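Local structure of pyruvate formate-lyase 2 (Archaeoglobus fulgidus, 2F3O) at residues Asn71-Pro79 against Thr311-Asp319; Ile389-Phe400 against Val720-Leu728. The protein is a glycyl radical enzyme of unknown function that probably acts as a lyase, resembling pyruvate formate-lyases and glycerol dehydratases. One frame throughout, in Å; residues are numbered along the deposited sequence.

Interaction 1: Asn71-Pro79 against Thr311-Asp319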
loop_
_atom_site.group_PDB
_atom_site.type_symbol
_atom_site.label_atom_id
_atom_site.label_comp_id
_atom_site.label_asym_id
_atom_site.label_seq_id
_atom_site.Cartn_x
_atom_site.Cartn_y
_atom_site.Cartn_z
ATOM N N ASN A 71 18.744 3.870 46.707
ATOM C CA ASN A 71 20.130 3.871 47.191
ATOM C C ASN A 71 21.224 3.646 46.123
ATOM O O ASN A 71 21.713 2.519 45.940
ATOM C CB ASN A 71 20.300 2.923 48.382
ATOM C CG ASN A 71 21.655 3.086 49.058
ATOM O OD1 ASN A 71 22.374 2.102 49.277
ATOM N ND2 ASN A 71 22.026 4.337 49.365
ATOM N N PRO A 72 21.610 4.732 45.431
ATOM C CA PRO A 72 22.460 4.853 44.245
ATOM C C PRO A 72 23.928 4.399 44.422
ATOM O O PRO A 72 24.283 3.915 45.484
ATOM C CB PRO A 72 22.307 6.327 43.868
ATOM C CG PRO A 72 21.070 6.769 44.561
ATOM C CD PRO A 72 21.131 6.050 45.852
ATOM N N PRO A 73 24.821 4.705 43.465
ATOM C CA PRO A 73 25.470 3.790 42.559
ATOM C C PRO A 73 24.938 2.372 42.575
ATOM O O PRO A 73 25.000 1.683 43.593
ATOM C CB PRO A 73 26.939 3.886 42.987
ATOM C CG PRO A 73 27.078 5.361 43.414
ATOM C CD PRO A 73 25.630 5.933 43.514
ATOM N N GLY A 74 24.420 1.948 41.424
ATOM C CA GLY A 74 23.973 0.576 41.258
ATOM C C GLY A 74 23.675 0.074 39.857
ATOM O O GLY A 74 23.773 0.817 38.873
ATOM N N ALA A 75 23.313 -1.207 39.781
ATOM C CA ALA A 75 22.906 -1.844 38.530
ATOM C C ALA A 75 21.421 -2.197 38.553
ATOM O O ALA A 75 20.947 -2.786 39.519
ATOM C CB ALA A 75 23.725 -3.089 38.296
ATOM N N ILE A 76 20.690 -1.838 37.497
ATOM C CA ILE A 76 19.299 -2.266 37.360
ATOM C C ILE A 76 19.252 -3.608 36.614
ATOM O O ILE A 76 19.977 -3.803 35.648
ATOM C CB ILE A 76 18.447 -1.211 36.649
ATOM C CG1 ILE A 76 18.648 0.159 37.295
ATOM C CG2 ILE A 76 16.999 -1.563 36.735
ATOM C CD1 ILE A 76 17.942 1.298 36.579
ATOM N N ILE A 77 18.438 -4.551 37.087
ATOM C CA ILE A 77 18.385 -5.883 36.481
ATOM C C ILE A 77 17.193 -6.006 35.517
ATOM O O ILE A 77 16.060 -5.655 35.873
ATOM C CB ILE A 77 18.290 -6.981 37.562
ATOM C CG1 ILE A 77 19.388 -6.827 38.601
ATOM C CG2 ILE A 77 18.370 -8.374 36.958
ATOM C CD1 ILE A 77 19.266 -7.840 39.708
ATOM N N PHE A 78 17.451 -6.491 34.299
ATOM C CA PHE A 78 16.402 -6.706 33.307
ATOM C C PHE A 78 16.370 -8.179 32.947
ATOM O O PHE A 78 16.997 -8.582 31.982
ATOM C CB PHE A 78 16.629 -5.834 32.057
ATOM C CG PHE A 78 16.412 -4.365 32.306
ATOM C CD1 PHE A 78 17.427 -3.571 32.812
ATOM C CD2 PHE A 78 15.173 -3.786 32.074
ATOM C CE1 PHE A 78 17.206 -2.230 33.080
ATOM C CE2 PHE A 78 14.941 -2.442 32.338
ATOM C CZ PHE A 78 15.950 -1.664 32.840
ATOM N N PRO A 79 15.635 -9.001 33.729
ATOM C CA PRO A 79 15.627 -10.449 33.495
ATOM C C PRO A 79 14.905 -10.847 32.208
ATOM O O PRO A 79 15.090 -11.959 31.721
ATOM C CB PRO A 79 14.870 -10.996 34.713
ATOM C CG PRO A 79 13.982 -9.881 35.133
ATOM C CD PRO A 79 14.774 -8.632 34.874
ATOM N N THR A 311 23.163 11.152 36.278
ATOM C CA THR A 311 23.411 10.066 35.309
ATOM C C THR A 311 24.546 9.108 35.702
ATOM O O THR A 311 24.777 8.111 35.025
ATOM C CB THR A 311 23.693 10.573 33.890
ATOM O OG1 THR A 311 25.056 10.987 33.796
ATOM C CG2 THR A 311 22.776 11.730 33.533
ATOM N N ASN A 312 25.238 9.408 36.800
ATOM C CA ASN A 312 26.249 8.516 37.358
ATOM C C ASN A 312 25.685 7.475 38.316
ATOM O O ASN A 312 26.438 6.672 38.855
ATOM C CB ASN A 312 27.291 9.316 38.116
ATOM C CG ASN A 312 28.214 10.066 37.210
ATOM O OD1 ASN A 312 29.199 9.516 36.723
ATOM N ND2 ASN A 312 27.922 11.349 37.000
ATOM N N GLU A 313 24.376 7.498 38.546
ATOM C CA GLU A 313 23.756 6.546 39.452
ATOM C C GLU A 313 23.704 5.123 38.890
ATOM O O GLU A 313 23.621 4.160 39.654
ATOM C CB GLU A 313 22.375 7.034 39.906
ATOM C CG GLU A 313 22.426 8.295 40.751
ATOM C CD GLU A 313 21.047 8.883 41.063
ATOM O OE1 GLU A 313 20.028 8.266 40.691
ATOM O OE2 GLU A 313 20.983 9.965 41.688
ATOM N N ILE A 314 23.763 4.971 37.569
ATOM C CA ILE A 314 23.814 3.622 37.007
ATOM C C ILE A 314 25.173 3.186 36.502
ATOM O O ILE A 314 26.004 3.962 36.056
ATOM C CB ILE A 314 22.723 3.283 35.934
ATOM C CG1 ILE A 314 22.883 4.118 34.670
ATOM C CG2 ILE A 314 21.342 3.417 36.494
ATOM C CD1 ILE A 314 22.111 3.558 33.494
ATOM N N VAL A 315 25.334 1.888 36.579
ATOM C CA VAL A 315 26.555 1.213 36.308
ATOM C C VAL A 315 25.942 -0.104 35.819
ATOM O O VAL A 315 24.889 -0.514 36.315
ATOM C CB VAL A 315 27.387 1.135 37.640
ATOM C CG1 VAL A 315 27.364 -0.248 38.276
ATOM C CG2 VAL A 315 28.804 1.593 37.409
ATOM N N PRO A 316 26.529 -0.729 34.795
ATOM C CA PRO A 316 25.822 -1.802 34.079
ATOM C C PRO A 316 25.815 -3.149 34.804
ATOM O O PRO A 316 26.709 -3.426 35.567
ATOM C CB PRO A 316 26.606 -1.900 32.782
ATOM C CG PRO A 316 27.995 -1.493 33.174
ATOM C CD PRO A 316 27.869 -0.479 34.252
ATOM N N ALA A 317 24.805 -3.981 34.571
ATOM C CA ALA A 317 24.719 -5.311 35.222
ATOM C C ALA A 317 25.418 -6.395 34.409
ATOM O O ALA A 317 24.815 -7.419 34.073
ATOM C CB ALA A 317 23.253 -5.722 35.472
ATOM N N PHE A 318 26.688 -6.161 34.098
ATOM C CA PHE A 318 27.430 -7.046 33.236
ATOM C C PHE A 318 28.034 -8.175 34.039
ATOM O O PHE A 318 28.620 -7.941 35.079
ATOM C CB PHE A 318 28.561 -6.278 32.567
ATOM C CG PHE A 318 28.111 -5.303 31.506
ATOM C CD1 PHE A 318 26.916 -5.477 30.835
ATOM C CD2 PHE A 318 28.925 -4.243 31.144
ATOM C CE1 PHE A 318 26.529 -4.590 29.858
ATOM C CE2 PHE A 318 28.537 -3.364 30.169
ATOM C CZ PHE A 318 27.343 -3.533 29.528
ATOM N N ASP A 319 27.931 -9.398 33.540
ATOM C CA ASP A 319 28.642 -10.523 34.139
ATOM C C ASP A 319 30.128 -10.508 33.744
ATOM O O ASP A 319 30.594 -9.584 33.077
ATOM C CB ASP A 319 28.041 -11.823 33.645
ATOM C CG ASP A 319 28.177 -11.963 32.154
ATOM O OD1 ASP A 319 27.365 -11.327 31.459
ATOM O OD2 ASP A 319 29.102 -12.671 31.673
HETATM O O HOH W 1 22.072 -0.134 35.541
#
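G74 and I314 form a single beta bridge between strand 74-75 and the irregular chain 311-319: G74 N gives its hydrogen to E313 O at 2.9 Å, and V315 N makes a weak bond to G74 O at 3.0 Å. A C-H contact from I314 CA reaches the same G74 O at 3.4 Å. Beyond the bridge a water accepts from I76 N and donates to V315 O, carrying the connection on where the backbones do not bond directly. Glycine suits G74 because the backbone is almost fully extended (phi -167°, psi 178°).

Before the bridge, P72 lies alongside E313, with P72 CB 3.7 Å from E313 CG. The glutamate chain runs extended from a CG anti to the carbonyl carbon (chi1 -65°), laying its methylenes along the proline while its carboxylate end, at OE1, takes the N-H of M68. After the bridge, A75 CB meets A317 CB at 3.9 Å; these small methyls let the two chains stay close at the inverse gamma turn centred on A317. I76 CD1 meets I314 CG2 at 4.0 Å, two branched residues suited to a buried spot.

Strand 74-75 pairs in parallel with strand 18-19, I76 and I77 rest on helix 22-34, and I314 packs on H265 of helix 250-267, while 311-319 links helix 297-310 to helix 322-325.

Interaction 2: Ile389-Phe400 against Val720-Leu728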
loop_
_atom_site.group_PDB
_atom_site.type_symbol
_atom_site.label_atom_id
_atom_site.label_comp_id
_atom_site.label_asym_id
_atom_site.label_seq_id
_atom_site.Cartn_x
_atom_site.Cartn_y
_atom_site.Cartn_z
ATOM N N ILE A 389 40.166 20.143 27.168
ATOM C CA ILE A 389 40.807 18.907 26.734
ATOM C C ILE A 389 42.262 18.846 27.159
ATOM O O ILE A 389 42.669 17.870 27.783
ATOM C CB ILE A 389 40.683 18.714 25.210
ATOM C CG1 ILE A 389 39.225 18.450 24.827
ATOM C CG2 ILE A 389 41.496 17.551 24.761
ATOM C CD1 ILE A 389 39.007 18.221 23.343
ATOM N N SER A 390 43.010 19.916 26.874
ATOM C CA SER A 390 44.433 20.035 27.250
ATOM C C SER A 390 44.714 19.956 28.752
ATOM O O SER A 390 45.722 19.379 29.168
ATOM C CB SER A 390 45.033 21.328 26.717
ATOM O OG SER A 390 44.351 22.444 27.245
ATOM N N SER A 391 43.806 20.508 29.559
ATOM C CA SER A 391 43.882 20.379 31.010
ATOM C C SER A 391 43.352 19.032 31.512
ATOM O O SER A 391 42.951 18.910 32.664
ATOM C CB SER A 391 43.161 21.537 31.702
ATOM O OG SER A 391 41.775 21.511 31.427
ATOM N N GLY A 392 43.344 18.031 30.642
ATOM C CA GLY A 392 43.102 16.651 31.035
ATOM C C GLY A 392 41.715 16.243 31.487
ATOM O O GLY A 392 41.585 15.283 32.244
ATOM N N CYS A 393 40.685 16.945 31.022
ATOM C CA CYS A 393 39.308 16.628 31.405
ATOM C C CYS A 393 38.853 15.251 30.958
ATOM O O CYS A 393 38.103 14.594 31.684
ATOM C CB CYS A 393 38.331 17.690 30.912
ATOM S SG CYS A 393 38.055 17.631 29.143
ATOM N N ASN A 394 39.306 14.838 29.772
ATOM C CA ASN A 394 39.167 13.471 29.290
ATOM C C ASN A 394 37.745 12.931 29.299
ATOM O O ASN A 394 37.520 11.775 29.665
ATOM C CB ASN A 394 40.083 12.541 30.095
ATOM C CG ASN A 394 41.552 12.765 29.794
ATOM O OD1 ASN A 394 41.909 13.643 28.993
ATOM N ND2 ASN A 394 42.415 11.969 30.429
ATOM N N ASN A 395 36.792 13.774 28.912
ATOM C CA ASN A 395 35.374 13.442 28.997
ATOM C C ASN A 395 34.522 14.095 27.902
ATOM O O ASN A 395 33.311 14.289 28.066
ATOM C CB ASN A 395 34.820 13.734 30.400
ATOM C CG ASN A 395 34.839 15.234 30.783
ATOM O OD1 ASN A 395 34.271 15.610 31.801
ATOM N ND2 ASN A 395 35.480 16.073 29.992
ATOM N N LEU A 396 35.186 14.444 26.801
ATOM C CA LEU A 396 34.566 15.091 25.650
ATOM C C LEU A 396 34.727 14.216 24.431
ATOM O O LEU A 396 35.680 13.455 24.338
ATOM C CB LEU A 396 35.262 16.417 25.356
ATOM C CG LEU A 396 34.563 17.732 25.683
ATOM C CD1 LEU A 396 33.801 17.613 26.962
ATOM C CD2 LEU A 396 35.570 18.870 25.767
ATOM N N ALA A 397 33.798 14.317 23.490
ATOM C CA ALA A 397 34.019 13.734 22.174
ATOM C C ALA A 397 33.641 14.768 21.149
ATOM O O ALA A 397 32.682 15.518 21.342
ATOM C CB ALA A 397 33.208 12.507 21.984
ATOM N N LEU A 398 34.397 14.813 20.062
ATOM C CA LEU A 398 34.184 15.823 19.040
ATOM C C LEU A 398 33.605 15.211 17.779
ATOM O O LEU A 398 34.121 14.226 17.268
ATOM C CB LEU A 398 35.498 16.550 18.745
ATOM C CG LEU A 398 36.001 17.375 19.934
ATOM C CD1 LEU A 398 37.357 17.938 19.639
ATOM C CD2 LEU A 398 35.019 18.495 20.260
ATOM N N PHE A 399 32.523 15.798 17.289
ATOM C CA PHE A 399 31.824 15.277 16.121
ATOM C C PHE A 399 31.816 16.330 15.021
ATOM O O PHE A 399 31.392 17.471 15.235
ATOM C CB PHE A 399 30.394 14.901 16.495
ATOM C CG PHE A 399 30.290 13.675 17.363
ATOM C CD1 PHE A 399 30.507 13.745 18.724
ATOM C CD2 PHE A 399 29.957 12.454 16.813
ATOM C CE1 PHE A 399 30.419 12.614 19.499
ATOM C CE2 PHE A 399 29.854 11.329 17.593
ATOM C CZ PHE A 399 30.081 11.408 18.935
ATOM N N PHE A 400 32.285 15.953 13.839
ATOM C CA PHE A 400 32.461 16.920 12.759
ATOM C C PHE A 400 31.283 16.890 11.801
ATOM O O PHE A 400 31.057 15.881 11.136
ATOM C CB PHE A 400 33.811 16.687 12.071
ATOM C CG PHE A 400 34.987 16.860 13.010
ATOM C CD1 PHE A 400 35.565 15.768 13.643
ATOM C CD2 PHE A 400 35.473 18.129 13.315
ATOM C CE1 PHE A 400 36.614 15.932 14.537
ATOM C CE2 PHE A 400 36.533 18.291 14.211
ATOM C CZ PHE A 400 37.099 17.192 14.820
ATOM N N VAL A 720 37.520 14.236 9.261
ATOM C CA VAL A 720 37.318 13.019 10.017
ATOM C C VAL A 720 35.900 13.122 10.623
ATOM O O VAL A 720 35.309 14.200 10.612
ATOM C CB VAL A 720 38.480 12.845 11.028
ATOM C CG1 VAL A 720 38.111 13.331 12.424
ATOM C CG2 VAL A 720 38.962 11.435 11.045
ATOM N N MET A 721 35.317 12.022 11.086
ATOM C CA MET A 721 33.959 12.110 11.624
ATOM C C MET A 721 33.998 12.443 13.099
ATOM O O MET A 721 33.310 13.347 13.572
ATOM C CB MET A 721 33.183 10.805 11.415
ATOM C CG MET A 721 31.721 10.885 11.864
ATOM S SD MET A 721 30.697 9.479 11.370
ATOM C CE MET A 721 30.588 9.720 9.609
ATOM N N HIS A 722 34.822 11.710 13.828
ATOM C CA HIS A 722 34.844 11.844 15.263
ATOM C C HIS A 722 36.276 11.776 15.773
ATOM O O HIS A 722 37.080 11.026 15.245
ATOM C CB HIS A 722 33.932 10.771 15.866
ATOM C CG HIS A 722 34.296 10.328 17.250
ATOM N ND1 HIS A 722 35.253 9.368 17.497
ATOM C CD2 HIS A 722 33.783 10.664 18.456
ATOM C CE1 HIS A 722 35.344 9.160 18.798
ATOM N NE2 HIS A 722 34.461 9.933 19.403
ATOM N N VAL A 723 36.601 12.589 16.771
ATOM C CA VAL A 723 37.881 12.480 17.443
ATOM C C VAL A 723 37.654 12.669 18.930
ATOM O O VAL A 723 36.752 13.409 19.333
ATOM C CB VAL A 723 38.927 13.496 16.883
ATOM C CG1 VAL A 723 38.686 14.926 17.375
ATOM C CG2 VAL A 723 40.343 13.050 17.211
ATOM N N GLN A 724 38.431 11.968 19.747
ATOM C CA GLN A 724 38.428 12.210 21.179
ATOM C C GLN A 724 39.836 12.096 21.735
ATOM O O GLN A 724 40.667 11.325 21.240
ATOM C CB GLN A 724 37.495 11.243 21.898
ATOM C CG GLN A 724 37.885 9.808 21.726
ATOM C CD GLN A 724 37.030 8.891 22.526
ATOM O OE1 GLN A 724 35.953 9.266 22.994
ATOM N NE2 GLN A 724 37.497 7.666 22.697
ATOM N N PHE A 725 40.098 12.867 22.782
ATOM C CA PHE A 725 41.441 12.974 23.316
ATOM C C PHE A 725 41.626 12.495 24.740
ATOM O O PHE A 725 40.746 12.614 25.584
ATOM C CB PHE A 725 41.874 14.416 23.271
ATOM C CG PHE A 725 42.062 14.954 21.887
ATOM C CD1 PHE A 725 41.177 15.898 21.371
ATOM C CD2 PHE A 725 43.141 14.536 21.108
ATOM C CE1 PHE A 725 41.358 16.415 20.103
ATOM C CE2 PHE A 725 43.329 15.037 19.835
ATOM C CZ PHE A 725 42.440 15.984 19.328
ATOM N N ASN A 726 42.815 11.977 24.999
ATOM C CA ASN A 726 43.248 11.643 26.343
ATOM C C ASN A 726 44.544 12.348 26.687
ATOM O O ASN A 726 45.515 12.281 25.931
ATOM C CB ASN A 726 43.470 10.144 26.465
ATOM C CG ASN A 726 42.258 9.428 26.969
ATOM O OD1 ASN A 726 41.448 9.994 27.713
ATOM N ND2 ASN A 726 42.118 8.171 26.575
ATOM N N ILE A 727 44.554 13.024 27.829
ATOM C CA ILE A 727 45.789 13.581 28.367
ATOM C C ILE A 727 46.154 12.755 29.596
ATOM O O ILE A 727 45.495 12.808 30.632
ATOM C CB ILE A 727 45.658 15.069 28.697
ATOM C CG1 ILE A 727 45.174 15.854 27.474
ATOM C CG2 ILE A 727 46.968 15.613 29.157
ATOM C CD1 ILE A 727 45.993 15.665 26.232
ATOM N N LEU A 728 47.188 11.946 29.452
ATOM C CA LEU A 728 47.504 10.951 30.448
ATOM C C LEU A 728 48.944 11.054 30.943
ATOM O O LEU A 728 49.887 11.218 30.147
ATOM C CB LEU A 728 47.280 9.567 29.861
ATOM C CG LEU A 728 45.887 9.330 29.288
ATOM C CD1 LEU A 728 45.830 8.006 28.535
ATOM C CD2 LEU A 728 44.852 9.417 30.410
#
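L398 and V723 form an antiparallel hydrogen-bonded pair, with L398 N 2.8 Å from V723 O and V723 N returning the bond to L398 O. F400 N adds a nearly straight bond to M721 O. On one face of the sheet L398 CB touches V723 CG1, and the F400 ring presents its CE1 edge to the same methyl, 3.7 Å away; flat and branched apolar groups fit together here. On the other face H722 CD2 sits over the F399 ring, 3.8 Å from F399 CZ, with the two rings at 59°, while ND1 of the histidine is bonded to L691 N.

Ahead of strand 396-400 in the chain, N394 takes over the pairing. Its CB lies 3.7 Å from N726 OD1, which accepts from the backbone N of R749, so this closeness is packing and not a hydrogen bond; CG, anti to the carbonyl carbon (chi1 -70°), swings the amide toward the backbone of I727. There OD1 accepts from I727 N at 3.0 Å, and ND2 donates to I727 O at 3.2 Å; ND2 also bonds L747 O and touches L728 CD2. A leucine here would probably leave I727 N and I727 O without these partners and L747 O without its donor. Asparagine also tolerates the left-handed backbone of this turn, just after G392 closes helix 379-390 in a Schellman motif, and I727 CB packs on G392 CA.

One side-chain amide thus serves both backbone polar groups of I727, standing in for a strand, though ND2 comes from above the carbonyl plane of I727. It extends the pairing of 722-728 beyond its regular partner, next to an apolar cluster in which I389 CG2 covers F725 CB.

Interaction 1 closes along the chain before interaction 2 opens, so the two come in series. Their centres lie about 26 Å apart and their nearest atoms about 9 Å apart, without touching. They share no sheet: within 71-79, strand 74-75 pairs in parallel with 18-19, whereas interaction 2 is the antiparallel junction within the mixed sheet that runs from 334-338 to 692-696. That junction joins the family's pyruvate formate lyase-like region to its glycine radical region, consistent with the family's barrel of two parallel half-barrels set antiparallel to each other. Interaction 1 joins strand 74-75 and its flanks to the loop after helix 297-310, both in the first region, so each contact unites parts distant in sequence.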